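Side-chain contacts in beta-porphyranase B (Bacteroides plebeius, PDB 4AWD), which hydrolyses the sulfated red-seaweed polysaccharide porphyran at the beta-1,4 linkages between galactose and L-galactose-6-sulfate: residues A[75-80]-A[107-112]; A[86-91]-A[118-123]; A[141-144]-A[148-151]; A[181-186]-A[290-295]; A[201-206]-A[241-246]. All blocks are in the same frame, centred on the assembly; numbering follows the deposited sequence.

Contact 1 of 5, residues A[75-80]-A[107-112]; sequences WTNGRP and EGLDGK
Asn77 and Asp110 join two loops at the surface of the GH16 beta-jelly-roll sandwich: the loop between strands 68-69 and 82-84, and the connection between antiparallel strands 95-107 and 117-126. The two side chains cross at about a right angle, with amide and carboxylate planes turned 51° apart. Both ends of the Asn77 amide are engaged by the same residue. OD1 of Asn77 accepts the backbone N of Asp110 at 2.8 Å in a nearly straight bond, while ND2 of Asn77 donates to OD1 of Asp110, also at 2.8 Å. Two bonds that leave one amide for one residue fix its rotation and tell its oxygen from its nitrogen. Asp110 can offer N and OD1 together because CG stands beside its own backbone N (chi1 -51°). Its backbone belongs to a type I' turn over Leu109-Lys112, in which N of Lys112 reaches O of Leu109 at 3.3 Å. Apolar atoms flank the polar pair: CD2 of Leu109 lies 3.8 Å from CG of Asn77, and CG2 of Thr76 touches the Asp110 carboxylate. On the same loop, Trp75 and Arg79 are probable substrate-binding residues, and Arg79 forms a salt bridge with Glu287. The ND2 bond lies almost in the amide plane of Asn77, yet meets OD1 of Asp110 from above the carboxylate, 43° out of its plane.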
# COMPACT_ATOMS: atom_id res chain seq x y z
N TRP A 75 11.21 1.25 -4.69
CA TRP A 75 11.63 1.79 -3.42
C TRP A 75 12.72 0.85 -2.91
O TRP A 75 12.46 -0.16 -2.26
CB TRP A 75 10.45 1.83 -2.46
CG TRP A 75 10.67 2.65 -1.23
CD1 TRP A 75 11.83 3.29 -0.87
CD2 TRP A 75 9.74 2.87 -0.16
NE1 TRP A 75 11.66 3.91 0.34
CE2 TRP A 75 10.39 3.68 0.80
CE3 TRP A 75 8.41 2.48 0.06
CZ2 TRP A 75 9.76 4.09 1.98
CZ3 TRP A 75 7.78 2.89 1.24
CH2 TRP A 75 8.47 3.69 2.19
N THR A 76 13.96 1.19 -3.26
CA THR A 76 15.11 0.31 -3.12
C THR A 76 15.72 0.38 -1.71
O THR A 76 16.15 -0.63 -1.13
CB THR A 76 16.17 0.71 -4.18
OG1 THR A 76 15.78 0.16 -5.44
CG2 THR A 76 17.54 0.18 -3.83
N ASN A 77 15.75 1.60 -1.17
CA ASN A 77 16.25 1.84 0.18
C ASN A 77 15.14 2.39 1.06
O ASN A 77 14.59 3.46 0.79
CB ASN A 77 17.46 2.77 0.13
CG ASN A 77 18.60 2.19 -0.68
OD1 ASN A 77 19.25 1.22 -0.27
ND2 ASN A 77 18.83 2.76 -1.86
N GLY A 78 14.81 1.65 2.11
CA GLY A 78 13.68 2.02 2.99
C GLY A 78 13.87 3.33 3.75
O GLY A 78 14.86 4.03 3.56
N ARG A 79 12.90 3.65 4.59
CA ARG A 79 12.99 4.81 5.48
C ARG A 79 13.80 4.37 6.68
O ARG A 79 13.39 3.46 7.40
CB ARG A 79 11.58 5.25 5.92
CG ARG A 79 11.55 6.61 6.67
CD ARG A 79 10.14 7.16 6.89
NE ARG A 79 9.39 7.31 5.65
CZ ARG A 79 8.42 6.49 5.24
NH1 ARG A 79 8.07 5.43 5.97
NH2 ARG A 79 7.81 6.71 4.09
N PRO A 80 14.97 5.00 6.90
CA PRO A 80 15.80 4.56 8.04
C PRO A 80 14.98 4.57 9.34
O PRO A 80 14.18 5.48 9.55
CB PRO A 80 16.94 5.60 8.07
CG PRO A 80 16.97 6.19 6.69
CD PRO A 80 15.59 6.09 6.12
N GLU A 107 23.69 -1.66 7.78
CA GLU A 107 23.90 -1.28 6.37
C GLU A 107 23.73 0.21 6.08
O GLU A 107 22.97 0.92 6.74
CB GLU A 107 23.00 -2.11 5.43
CG GLU A 107 23.38 -3.61 5.27
CD GLU A 107 22.51 -4.39 4.23
OE1 GLU A 107 21.67 -3.77 3.51
OE2 GLU A 107 22.66 -5.63 4.14
N GLY A 108 24.46 0.68 5.06
CA GLY A 108 24.20 1.97 4.41
C GLY A 108 23.22 1.78 3.24
O GLY A 108 22.31 0.94 3.33
N LEU A 109 23.41 2.53 2.16
CA LEU A 109 22.55 2.42 0.97
C LEU A 109 22.95 1.26 0.06
O LEU A 109 24.13 0.91 -0.03
CB LEU A 109 22.57 3.72 0.16
CG LEU A 109 22.08 5.02 0.79
CD1 LEU A 109 22.70 6.24 0.10
CD2 LEU A 109 20.56 5.09 0.77
N ASP A 110 21.96 0.65 -0.60
CA ASP A 110 22.20 -0.37 -1.62
C ASP A 110 23.06 -1.55 -1.18
O ASP A 110 23.94 -1.99 -1.93
CB ASP A 110 22.80 0.27 -2.88
CG ASP A 110 22.00 1.46 -3.36
OD1 ASP A 110 20.75 1.37 -3.34
OD2 ASP A 110 22.60 2.48 -3.75
N GLY A 111 22.81 -2.07 0.02
CA GLY A 111 23.50 -3.29 0.50
C GLY A 111 24.91 -3.12 1.07
O GLY A 111 25.50 -4.08 1.58
N LYS A 112 25.43 -1.90 0.99
CA LYS A 112 26.76 -1.56 1.51
C LYS A 112 26.77 -1.53 3.04
O LYS A 112 25.74 -1.24 3.67
CB LYS A 112 27.20 -0.19 0.97
CG LYS A 112 27.41 -0.10 -0.53
CD LYS A 112 27.95 1.29 -0.87
CE LYS A 112 28.22 1.48 -2.37
NZ LYS A 112 27.11 2.23 -3.07

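Contact 2 of 5, residues A[86-91]-A[118-123]; sequences AENVSV and RLAGGA
Asn88 lays its side chain against the backbone of Ala120 and Gly121, while the neighbouring Val89 approaches Gly122. The CB of Asn88 comes within 3.6 Å of O of Gly121, and its amide reaches further along the strand to Ala120. There ND2 of Asn88 lies 3.0 Å from O of Ala120, but the angle is too poor for a hydrogen bond, so this is a polar contact by proximity. The methyl of Ala120 sits beside the amide, its CB 4.0 Å from OD1 of Asn88. Next to this, CG2 of Val89 packs 4.2 Å from CA of Gly122, where the lack of a side chain lets the valine methyl come close.

What sets the amide in place lies on strand 95-107, which runs between the two segments: ND2 of Asn88 donates to O of Ile99 and to OG1 of Thr101, and these two bonds satisfy the buried nitrogen and hold its direction. The side chain starts with CG beside its own backbone N (chi1 -72°), which carries the amide across toward segment 118-123. In this GH16 jelly roll, strands 89-92, 95-107 and 117-126 follow one another as antiparallel neighbours, and the contact joins the outer two across the middle one.

Further out, Asn88 ends a short 3-10 turn that leads into strand 89-92, closed by N of Val89 bonding to O of Ala86 at 3.0 Å. Thr101 also touches Ala120, and Leu96 lies against Val89. The side chain of Gly122's neighbour Ala123 packs on Phe84 of strand 82-84.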
# COMPACT_ATOMS: atom_id res chain seq x y z
N ALA A 86 14.62 -9.15 -0.06
CA ALA A 86 13.90 -10.25 -0.70
C ALA A 86 13.72 -11.44 0.24
O ALA A 86 12.66 -12.08 0.24
CB ALA A 86 14.61 -10.69 -2.00
N GLU A 87 14.74 -11.73 1.04
CA GLU A 87 14.71 -12.87 1.98
C GLU A 87 13.62 -12.76 3.04
O GLU A 87 13.29 -13.77 3.68
CB GLU A 87 16.08 -13.05 2.67
CG GLU A 87 17.25 -13.33 1.74
CD GLU A 87 17.67 -12.10 0.93
OE1 GLU A 87 17.47 -10.96 1.39
OE2 GLU A 87 18.19 -12.28 -0.19
N ASN A 88 13.07 -11.56 3.24
CA ASN A 88 12.00 -11.32 4.22
C ASN A 88 10.60 -11.59 3.67
O ASN A 88 9.60 -11.44 4.40
CB ASN A 88 12.06 -9.90 4.77
CG ASN A 88 13.24 -9.67 5.70
OD1 ASN A 88 14.39 -9.89 5.34
ND2 ASN A 88 12.94 -9.23 6.91
N VAL A 89 10.54 -11.96 2.40
CA VAL A 89 9.29 -12.20 1.69
C VAL A 89 9.20 -13.69 1.37
O VAL A 89 10.07 -14.25 0.70
CB VAL A 89 9.22 -11.39 0.38
CG1 VAL A 89 7.91 -11.66 -0.35
CG2 VAL A 89 9.35 -9.91 0.69
N SER A 90 8.15 -14.33 1.87
CA SER A 90 7.91 -15.71 1.51
C SER A 90 6.41 -15.94 1.28
O SER A 90 5.58 -15.06 1.52
CB SER A 90 8.46 -16.63 2.60
OG SER A 90 7.76 -16.46 3.82
N VAL A 91 6.09 -17.14 0.80
CA VAL A 91 4.72 -17.60 0.65
C VAL A 91 4.66 -18.97 1.32
O VAL A 91 5.36 -19.90 0.92
CB VAL A 91 4.32 -17.75 -0.84
CG1 VAL A 91 3.00 -18.52 -0.98
CG2 VAL A 91 4.23 -16.39 -1.52
N ARG A 118 19.36 -1.01 10.33
CA ARG A 118 19.58 -2.13 11.24
C ARG A 118 18.34 -3.00 11.34
O ARG A 118 18.32 -3.98 12.08
CB ARG A 118 20.02 -1.65 12.63
CG ARG A 118 18.96 -0.84 13.36
CD ARG A 118 19.43 -0.37 14.70
NE ARG A 118 18.31 -0.07 15.59
CZ ARG A 118 17.79 1.14 15.78
NH1 ARG A 118 18.27 2.22 15.14
NH2 ARG A 118 16.77 1.29 16.63
N LEU A 119 17.30 -2.64 10.60
CA LEU A 119 16.09 -3.44 10.50
C LEU A 119 15.81 -3.77 9.05
O LEU A 119 16.03 -2.95 8.14
CB LEU A 119 14.90 -2.71 11.14
CG LEU A 119 14.84 -2.60 12.67
CD1 LEU A 119 13.83 -1.54 13.10
CD2 LEU A 119 14.50 -3.94 13.32
N ALA A 120 15.33 -4.98 8.82
CA ALA A 120 14.92 -5.36 7.47
C ALA A 120 13.44 -5.70 7.43
O ALA A 120 12.94 -6.51 8.23
CB ALA A 120 15.79 -6.48 6.93
N GLY A 121 12.73 -5.05 6.51
CA GLY A 121 11.35 -5.42 6.17
C GLY A 121 11.23 -5.94 4.75
O GLY A 121 12.22 -6.39 4.16
N GLY A 122 10.03 -5.86 4.20
CA GLY A 122 9.75 -6.31 2.84
C GLY A 122 9.02 -5.26 2.01
O GLY A 122 8.19 -4.53 2.53
N ALA A 123 9.36 -5.19 0.73
CA ALA A 123 8.64 -4.37 -0.22
C ALA A 123 8.40 -5.18 -1.49
O ALA A 123 9.34 -5.41 -2.28
CB ALA A 123 9.40 -3.12 -0.55

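Contact 3 of 5, residues A[141-144]-A[148-151]; sequences KASL and SSTF
A buried, water-bridged serine contact joins Ser143 and Ser149 across the short connection between strands 134-141 and 149-163. The two hydroxyls do not meet directly: OG of Ser143 and OG of Ser149 are 4.0 Å apart, and one water fills the step between them. That water accepts from both, at 2.8 Å from OG of Ser143 and 2.7 Å from OG of Ser149. A second water donates to OG of Ser143 at 2.6 Å and to the carbonyl O of Ser148 at 2.8 Å. The Ser143 hydroxyl thus gives to one water and receives from the other, which fixes its hydrogen. Its position between the backbone N and carbonyl carbon (chi1 63°) brings OG of Ser143 to the two waters between the segments.

Around the bridge the packing is close. OG of Ser149 rests against Ala142, 3.2 Å from its CB, and the CB atoms of these two residues stand 3.8 Å apart. Ser149 OG also hydrogen-bonds to OG1 of Thr309, so strand 308-321 takes part in holding it, while the backbone of Ser149 pairs with Thr182.

Neighbouring Ser148 presents OG to the backbone N of Glu287, a probable substrate-binding residue, and Thr150 packs on Glu181, the probable proton donor. With the side chain of Ser149 about 8 Å from that of Glu181, the bridge lies close to the probable active-site cleft that the curved beta-sandwich of GH16 glycoside hydrolases carries.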
# COMPACT_ATOMS: atom_id res chain seq x y z
N LYS A 141 -3.40 -9.54 7.95
CA LYS A 141 -3.27 -9.45 9.40
C LYS A 141 -1.96 -8.74 9.66
O LYS A 141 -0.93 -9.14 9.11
CB LYS A 141 -3.32 -10.84 10.05
CG LYS A 141 -3.14 -10.81 11.59
CD LYS A 141 -3.61 -12.08 12.31
CE LYS A 141 -2.57 -13.18 12.27
NZ LYS A 141 -2.57 -13.93 13.57
N ALA A 142 -2.00 -7.67 10.45
CA ALA A 142 -0.77 -6.88 10.72
C ALA A 142 0.19 -7.60 11.64
O ALA A 142 -0.25 -8.40 12.47
CB ALA A 142 -1.10 -5.49 11.29
N SER A 143 1.48 -7.33 11.49
CA SER A 143 2.49 -7.81 12.44
C SER A 143 2.24 -7.13 13.78
O SER A 143 1.79 -5.97 13.80
CB SER A 143 3.89 -7.48 11.93
OG SER A 143 4.08 -6.08 11.85
N LEU A 144 2.49 -7.85 14.88
CA LEU A 144 2.42 -7.28 16.23
C LEU A 144 3.75 -6.57 16.51
O LEU A 144 4.62 -7.05 17.24
CB LEU A 144 2.11 -8.34 17.29
CG LEU A 144 1.53 -7.83 18.63
CD1 LEU A 144 0.17 -7.21 18.46
CD2 LEU A 144 1.45 -8.94 19.69
N SER A 148 5.02 -0.90 9.81
CA SER A 148 3.75 -0.81 9.10
C SER A 148 3.37 -2.14 8.45
O SER A 148 4.24 -2.95 8.13
CB SER A 148 3.84 0.25 8.00
OG SER A 148 4.80 -0.14 7.03
N SER A 149 2.07 -2.35 8.29
CA SER A 149 1.53 -3.37 7.40
C SER A 149 0.71 -2.57 6.39
O SER A 149 -0.20 -1.85 6.79
CB SER A 149 0.61 -4.34 8.14
OG SER A 149 1.31 -5.01 9.18
N THR A 150 1.05 -2.67 5.11
CA THR A 150 0.40 -1.82 4.12
C THR A 150 0.01 -2.56 2.84
O THR A 150 0.56 -3.61 2.53
CB THR A 150 1.26 -0.61 3.72
OG1 THR A 150 2.48 -1.07 3.14
CG2 THR A 150 1.58 0.27 4.92
N PHE A 151 -0.94 -1.97 2.11
CA PHE A 151 -1.39 -2.44 0.81
C PHE A 151 -1.75 -1.18 0.04
O PHE A 151 -2.64 -0.43 0.46
CB PHE A 151 -2.62 -3.34 0.95
CG PHE A 151 -3.21 -3.80 -0.36
CD1 PHE A 151 -2.44 -4.51 -1.28
CD2 PHE A 151 -4.53 -3.54 -0.68
CE1 PHE A 151 -2.98 -4.94 -2.50
CE2 PHE A 151 -5.09 -3.99 -1.88
CZ PHE A 151 -4.31 -4.67 -2.80
O HOH W 1 2.19 -3.99 11.57
O HOH W 2 5.02 -5.26 9.53

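Contact 4 of 5, residues A[181-186]-A[290-295]; sequences ETMGII and DWEKQV
The indole of Trp291 meets the methyl end of Met183 at its six-membered ring, with CE of Met183 3.7 Å from CH2 of Trp291 in an oblique approach. Three other aromatic rings meet the same indole: Tyr289 stacks on it, and Trp195 and Trp199 meet it edge-to-face. Met183 and Trp291 extend toward each other from opposite directions, and the bend of the thioether at chi3 (68°) turns CE to the ring. Its sulfur touches a different neighbour, SD of Met183 lying 3.8 Å from CG of Glu292.

The buried carboxylate of Glu292 is gripped by backbone N-H groups. OE2 accepts from N of Arg187 and N of Ser188, just beyond Ile186. OE1 takes N of Gln294 at 3.2 Å through its anti lone pair, which ties the carboxylate to its own loop. These bonds would stabilise the negative charge.

Glu181, the probable proton donor, hydrogen-bonds through OE1 to the OH of Tyr289, the ring stacked on Trp291. The contact thus fastens the loop between strands 281-285 and 308-321 to the chain leaving strand 168-182, a strand set between 149-163 and 204-213.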
# COMPACT_ATOMS: atom_id res chain seq x y z
N GLU A 181 -2.88 1.57 5.66
CA GLU A 181 -1.69 1.61 6.50
C GLU A 181 -2.14 1.32 7.93
O GLU A 181 -3.12 1.90 8.39
CB GLU A 181 -1.03 2.99 6.47
CG GLU A 181 -0.55 3.47 5.11
CD GLU A 181 0.04 4.86 5.18
OE1 GLU A 181 1.16 5.00 5.73
OE2 GLU A 181 -0.60 5.82 4.69
N THR A 182 -1.47 0.40 8.62
CA THR A 182 -1.60 0.27 10.09
C THR A 182 -0.26 -0.19 10.63
O THR A 182 0.66 -0.49 9.85
CB THR A 182 -2.55 -0.82 10.53
OG1 THR A 182 -2.56 -1.85 9.53
CG2 THR A 182 -3.92 -0.30 10.77
N MET A 183 -0.14 -0.26 11.95
CA MET A 183 0.88 -1.06 12.61
C MET A 183 0.20 -1.75 13.79
O MET A 183 -0.81 -1.26 14.27
CB MET A 183 2.08 -0.21 13.06
CG MET A 183 1.78 0.86 14.08
SD MET A 183 3.25 1.79 14.59
CE MET A 183 3.68 2.69 13.09
N GLY A 184 0.74 -2.88 14.23
CA GLY A 184 0.08 -3.65 15.25
C GLY A 184 0.18 -3.10 16.66
O GLY A 184 -0.74 -3.29 17.47
N ILE A 185 1.30 -2.45 16.96
CA ILE A 185 1.54 -1.85 18.29
C ILE A 185 1.73 -0.34 18.17
O ILE A 185 2.44 0.13 17.27
CB ILE A 185 2.80 -2.44 18.98
CG1 ILE A 185 2.68 -3.96 19.17
CG2 ILE A 185 3.06 -1.71 20.32
CD1 ILE A 185 4.02 -4.66 19.58
N ILE A 186 1.13 0.39 19.10
CA ILE A 186 1.25 1.84 19.16
C ILE A 186 2.07 2.24 20.39
O ILE A 186 1.69 1.91 21.52
CB ILE A 186 -0.15 2.51 19.23
CG1 ILE A 186 -1.02 2.12 18.02
CG2 ILE A 186 -0.01 4.02 19.35
CD1 ILE A 186 -0.44 2.48 16.63
N ASP A 290 8.92 7.83 10.76
CA ASP A 290 9.66 8.80 11.60
C ASP A 290 8.86 9.23 12.82
O ASP A 290 9.43 9.66 13.83
CB ASP A 290 10.05 10.05 10.80
CG ASP A 290 11.01 9.75 9.67
OD1 ASP A 290 11.62 8.64 9.68
OD2 ASP A 290 11.15 10.62 8.78
N TRP A 291 7.54 9.11 12.73
CA TRP A 291 6.66 9.52 13.84
C TRP A 291 6.45 8.39 14.84
O TRP A 291 5.74 8.57 15.83
CB TRP A 291 5.35 10.07 13.33
CG TRP A 291 4.66 9.24 12.28
CD1 TRP A 291 4.69 9.44 10.94
CD2 TRP A 291 3.81 8.09 12.50
NE1 TRP A 291 3.92 8.49 10.30
CE2 TRP A 291 3.37 7.66 11.23
CE3 TRP A 291 3.38 7.40 13.64
CZ2 TRP A 291 2.52 6.55 11.07
CZ3 TRP A 291 2.55 6.30 13.48
CH2 TRP A 291 2.12 5.88 12.21
N GLU A 292 7.07 7.24 14.60
CA GLU A 292 7.09 6.14 15.57
C GLU A 292 8.52 5.65 15.74
O GLU A 292 8.91 4.63 15.17
CB GLU A 292 6.14 5.00 15.15
CG GLU A 292 6.06 3.81 16.11
CD GLU A 292 5.83 4.18 17.58
OE1 GLU A 292 6.84 4.41 18.29
OE2 GLU A 292 4.66 4.21 18.05
N LYS A 293 9.29 6.39 16.53
CA LYS A 293 10.71 6.11 16.70
C LYS A 293 11.01 4.94 17.63
O LYS A 293 12.16 4.56 17.77
CB LYS A 293 11.45 7.38 17.15
N GLN A 294 9.99 4.35 18.25
CA GLN A 294 10.21 3.10 19.00
C GLN A 294 10.05 1.90 18.08
O GLN A 294 9.11 1.09 18.20
CB GLN A 294 9.31 3.00 20.24
CG GLN A 294 9.54 4.17 21.20
CD GLN A 294 8.73 4.06 22.46
OE1 GLN A 294 8.66 2.98 23.07
NE2 GLN A 294 8.13 5.18 22.89
N VAL A 295 10.99 1.82 17.14
CA VAL A 295 11.06 0.78 16.14
C VAL A 295 11.38 -0.54 16.83
O VAL A 295 11.88 -0.53 17.97
CB VAL A 295 12.13 1.10 15.06
CG1 VAL A 295 11.77 2.38 14.32
CG2 VAL A 295 13.53 1.20 15.68

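Contact 5 of 5, residues A[201-206]-A[241-246]; sequences MQMNSN and HTYGCW
The carbonyl oxygen of Met203, whose side chain reaches Tyr243, is bonded by OH of Tyr263, and the same hydroxyl takes a weak hydrogen bond from N of Ser205. Next along, ND2 of Asn204 is held between two carbonyl oxygens, those of Glu181 and Trp199. The backbone itself bends here in an inverse gamma turn centred on Met203, marked by a weak bond from N of Asn204 to O of Gln202 at 2.9 Å.

From this anchored turn the thioether of Met203 makes a Met-aromatic contact with Tyr243. SD of Met203 lies at the ring edge and in the ring plane, 86° off the normal and 5.0 Å from the centroid. Its nearest ring atom is CD1 of Tyr243, 3.6 Å from SD of Met203. The thioether and the phenol run alongside each other with opposite headings. CG of Met203 is anti to the backbone N (chi1 -172°), and a bend at chi2 then swings the sulfur to the ring. CE of Met203 continues past it, 4.0 Å from CD1 of Tyr243 and 4.4 Å from N of Gly244.

The Tyr243 ring also meets Tyr257, which touches Met203 as well, and it packs on Ile180 and Met140. Within the jelly-roll this is a buried contact between layers: the turn leading into strand 204-213, neighbour of 168-182, packs on strand 241-249, which pairs with 134-141 and 252-257.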
# COMPACT_ATOMS: atom_id res chain seq x y z
N MET A 201 -6.56 0.75 14.83
CA MET A 201 -8.02 0.51 14.79
C MET A 201 -8.77 1.50 13.91
O MET A 201 -9.95 1.78 14.15
CB MET A 201 -8.63 0.56 16.20
CG MET A 201 -8.11 -0.51 17.13
SD MET A 201 -8.80 -0.43 18.79
CE MET A 201 -7.31 -0.86 19.68
N GLN A 202 -8.09 2.04 12.91
CA GLN A 202 -8.71 3.03 12.04
C GLN A 202 -8.42 2.66 10.59
O GLN A 202 -7.35 2.13 10.29
CB GLN A 202 -8.25 4.48 12.37
CG GLN A 202 -8.45 4.96 13.85
CD GLN A 202 -9.92 5.25 14.25
OE1 GLN A 202 -10.80 5.28 13.38
NE2 GLN A 202 -10.19 5.45 15.56
N MET A 203 -9.37 2.93 9.71
CA MET A 203 -9.20 2.70 8.27
C MET A 203 -8.39 3.87 7.74
O MET A 203 -8.93 4.85 7.23
CB MET A 203 -10.56 2.62 7.57
CG MET A 203 -10.57 2.20 6.10
SD MET A 203 -10.04 0.49 5.86
CE MET A 203 -9.92 0.41 4.08
N ASN A 204 -7.07 3.78 7.93
CA ASN A 204 -6.15 4.77 7.38
C ASN A 204 -5.88 4.54 5.89
O ASN A 204 -5.05 3.72 5.51
CB ASN A 204 -4.84 4.79 8.17
CG ASN A 204 -5.07 4.68 9.66
OD1 ASN A 204 -5.66 5.57 10.27
ND2 ASN A 204 -4.60 3.59 10.24
N SER A 205 -6.61 5.26 5.05
CA SER A 205 -6.43 5.17 3.61
C SER A 205 -6.05 6.56 3.19
O SER A 205 -6.14 7.48 4.02
CB SER A 205 -7.73 4.77 2.92
OG SER A 205 -8.18 3.53 3.44
N ASN A 206 -5.61 6.74 1.95
CA ASN A 206 -5.16 8.05 1.53
C ASN A 206 -4.88 8.13 0.04
O ASN A 206 -4.75 7.10 -0.63
CB ASN A 206 -3.89 8.41 2.32
CG ASN A 206 -3.79 9.89 2.66
OD1 ASN A 206 -4.56 10.72 2.16
ND2 ASN A 206 -2.81 10.23 3.50
N HIS A 241 -8.38 -9.04 8.17
CA HIS A 241 -9.49 -8.22 7.73
C HIS A 241 -9.28 -7.85 6.28
O HIS A 241 -8.18 -7.97 5.72
CB HIS A 241 -9.64 -6.96 8.60
CG HIS A 241 -10.00 -7.26 10.02
ND1 HIS A 241 -11.29 -7.52 10.43
CD2 HIS A 241 -9.23 -7.32 11.14
CE1 HIS A 241 -11.29 -7.74 11.73
NE2 HIS A 241 -10.06 -7.63 12.19
N THR A 242 -10.34 -7.36 5.69
CA THR A 242 -10.39 -7.07 4.28
C THR A 242 -10.24 -5.55 4.12
O THR A 242 -10.93 -4.78 4.79
CB THR A 242 -11.73 -7.69 3.73
OG1 THR A 242 -11.44 -8.98 3.17
CG2 THR A 242 -12.40 -6.85 2.73
N TYR A 243 -9.31 -5.13 3.27
CA TYR A 243 -9.07 -3.71 3.02
C TYR A 243 -9.08 -3.48 1.51
O TYR A 243 -8.23 -3.99 0.78
CB TYR A 243 -7.74 -3.24 3.62
CG TYR A 243 -7.60 -3.49 5.11
CD1 TYR A 243 -8.08 -2.56 6.03
CD2 TYR A 243 -7.00 -4.66 5.58
CE1 TYR A 243 -7.96 -2.77 7.39
CE2 TYR A 243 -6.88 -4.90 6.96
CZ TYR A 243 -7.36 -3.94 7.86
OH TYR A 243 -7.26 -4.15 9.21
N GLY A 244 -10.05 -2.71 1.05
CA GLY A 244 -10.33 -2.62 -0.36
C GLY A 244 -10.62 -1.23 -0.87
O GLY A 244 -11.10 -0.34 -0.15
N CYS A 245 -10.32 -1.05 -2.14
CA CYS A 245 -10.56 0.19 -2.80
C CYS A 245 -11.32 -0.06 -4.09
O CYS A 245 -10.95 -0.96 -4.86
CB CYS A 245 -9.24 0.83 -3.15
SG CYS A 245 -9.48 2.37 -3.94
N TRP A 246 -12.36 0.73 -4.32
CA TRP A 246 -12.93 0.85 -5.65
C TRP A 246 -12.38 2.13 -6.26
O TRP A 246 -12.83 3.23 -5.94
CB TRP A 246 -14.46 0.89 -5.62
CG TRP A 246 -15.09 0.93 -6.99
CD1 TRP A 246 -14.45 1.11 -8.19
CD2 TRP A 246 -16.49 0.82 -7.30
NE1 TRP A 246 -15.37 1.10 -9.23
CE2 TRP A 246 -16.62 0.93 -8.70
CE3 TRP A 246 -17.64 0.64 -6.52
CZ2 TRP A 246 -17.87 0.86 -9.35
CZ3 TRP A 246 -18.88 0.57 -7.16
CH2 TRP A 246 -18.98 0.68 -8.56

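Overall arrangement
Along the chain, contacts 1 and 2 interleave, contact 3 follows, and contact 5 falls within the span between the two segments of contact 4. Contacts 1 and 2, with centres about 12 Å apart, lie on the same side of the chain's centre, both near strands 95-107 and 117-126. Val295 of contact 4 packs on Arg118 and Leu119 of contact 2, and Asp290 touches Arg79 of contact 1. Contacts 3 and 4 have centres about 10 Å apart and touch through neighbouring strands 149-163 and 168-182; strand 204-213 extends this to contact 5, about 28 Å from contact 1 between centres. Together they run from the probable substrate-binding loop past the probable proton donor into the sandwich interior.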